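PDB 5FU5: Cbm77-rfpl from Ruminococcus flavefaciens, which probably binds plant cell-wall polysaccharides, as a family 77 carbohydrate-binding module associated with the bacterium's cellulosome. Local coordinates for residues Val82-Asn86 / Gly87-Val91. Sequence-based numbering, arbitrary orientation. Where two conformers were deposited one is given.
Sequences VTASN and GIITV
Ser85 and Ile88 face each other as an antiparallel hydrogen-bonded pair that closes a tight turn. Ser85 N donates a hydrogen bond to Ile88 O at 2.9 Å, nearly straight at 166°, and Ile88 N returns a bond to Ser85 O at 3.0 Å. Both donors stand above the plane of the carbonyl they reach rather than within it. Asn86 and Gly87 fill the two corners; their phi values are both positive, as a type I' turn requires, and glycine adopts such a conformation readily. Beside this pair, the CA of Ala84 makes a CA-H...O contact with Ile88 O.

The backbones come closest at Ala84 and Ile89, whose CA atoms are 4.2 Å apart. Ile89 has CG1 beside its backbone N (chi1 -66°), which lays that branch 3.6 Å from Ala84 CB. Past this point the chains part, and a water takes over the link: it donates to Thr83 O at 3.0 Å and accepts from Thr90 N at 3.1 Å. Apolar groups also span the wider part, where Ile89 CG2 meets Val82 CG1 at 3.7 Å and Val82 CG2 touches Val91 CG2 at 3.9 Å.

Val82 bonds through its backbone to Ala75 and Ile89 to Leu66, so the two arms continue into different strand pairings. The arrangement is a type I' turn of the two-residue hairpin kind, closed by a single bridge; it joins strands 80-83 and 88-93 of this all-beta carbohydrate-binding module, which pair with strands 74-77 and 62-68 rather than with one another.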
loop_
_atom_site.group_PDB
_atom_site.type_symbol
_atom_site.label_atom_id
_atom_site.label_comp_id
_atom_site.label_asym_id
_atom_site.label_seq_id
_atom_site.Cartn_x
_atom_site.Cartn_y
_atom_site.Cartn_z
ATOM N N VAL A 82 5.130 10.975 -0.056
ATOM C CA VAL A 82 4.708 10.776 -1.459
ATOM C C VAL A 82 3.203 11.054 -1.523
ATOM O O VAL A 82 2.497 10.782 -0.577
ATOM C CB VAL A 82 4.971 9.347 -1.999
ATOM C CG1 VAL A 82 4.765 9.303 -3.503
ATOM C CG2 VAL A 82 6.338 8.806 -1.606
ATOM N N THR A 83 2.745 11.617 -2.643
ATOM C CA THR A 83 1.345 12.018 -2.874
ATOM C C THR A 83 0.767 11.228 -4.047
ATOM O O THR A 83 1.442 11.009 -5.072
ATOM C CB THR A 83 1.197 13.559 -3.118
ATOM O OG1 THR A 83 1.761 14.277 -2.015
ATOM C CG2 THR A 83 -0.252 14.000 -3.236
ATOM N N ALA A 84 -0.485 10.806 -3.858
ATOM C CA ALA A 84 -1.242 10.086 -4.874
ATOM C C ALA A 84 -1.674 10.972 -6.036
ATOM O O ALA A 84 -1.836 12.206 -5.883
ATOM C CB ALA A 84 -2.517 9.494 -4.234
ATOM N N SER A 85 -1.916 10.298 -7.170
ATOM C CA SER A 85 -2.602 10.877 -8.317
ATOM C C SER A 85 -3.849 10.019 -8.538
ATOM O O SER A 85 -3.752 8.780 -8.689
ATOM C CB SER A 85 -1.704 10.854 -9.555
ATOM O OG SER A 85 -0.708 11.855 -9.466
ATOM N N ASN A 86 -5.018 10.633 -8.461
ATOM C CA ASN A 86 -6.296 9.894 -8.587
ATOM C C ASN A 86 -6.379 8.698 -7.677
ATOM O O ASN A 86 -6.838 7.631 -8.066
ATOM C CB ASN A 86 -6.560 9.494 -10.043
ATOM C CG ASN A 86 -6.463 10.673 -10.961
ATOM O OD1 ASN A 86 -6.970 11.762 -10.647
ATOM N ND2 ASN A 86 -5.801 10.495 -12.087
ATOM N N GLY A 87 -5.904 8.884 -6.461
ATOM C CA GLY A 87 -6.036 7.894 -5.405
ATOM C C GLY A 87 -4.942 6.833 -5.387
ATOM O O GLY A 87 -4.936 5.972 -4.486
ATOM N N ILE A 88 -3.972 6.920 -6.296
ATOM C CA ILE A 88 -2.941 5.902 -6.443
ATOM C C ILE A 88 -1.546 6.526 -6.200
ATOM O O ILE A 88 -1.156 7.475 -6.899
ATOM C CB ILE A 88 -3.003 5.234 -7.840
ATOM C CG1 ILE A 88 -4.360 4.526 -8.042
ATOM C CG2 ILE A 88 -1.868 4.265 -7.998
ATOM C CD1 ILE A 88 -4.610 4.035 -9.441
ATOM N N ILE A 89 -0.797 5.969 -5.231
ATOM C CA ILE A 89 0.605 6.272 -5.062
ATOM C C ILE A 89 1.428 5.201 -5.728
ATOM O O ILE A 89 1.160 4.004 -5.543
ATOM C CB ILE A 89 0.993 6.359 -3.583
ATOM C CG1 ILE A 89 0.277 7.567 -2.969
ATOM C CG2 ILE A 89 2.500 6.363 -3.404
ATOM C CD1 ILE A 89 0.574 7.834 -1.509
ATOM N N THR A 90 2.431 5.597 -6.515
ATOM C CA THR A 90 3.427 4.680 -7.033
ATOM C C THR A 90 4.788 5.160 -6.604
ATOM O O THR A 90 5.099 6.359 -6.658
ATOM C CB THR A 90 3.412 4.501 -8.557
ATOM O OG1 THR A 90 3.572 5.755 -9.192
ATOM C CG2 THR A 90 2.132 3.950 -9.026
ATOM N N VAL A 91 5.605 4.233 -6.184
ATOM C CA VAL A 91 6.961 4.518 -5.730
ATOM C C VAL A 91 7.880 3.418 -6.231
ATOM O O VAL A 91 7.622 2.244 -5.968
ATOM C CB VAL A 91 7.144 4.574 -4.193
ATOM C CG1 VAL A 91 8.534 5.169 -3.881
ATOM C CG2 VAL A 91 6.051 5.347 -3.455
HETATM O O HOH W 1 2.412 8.673 -6.670
#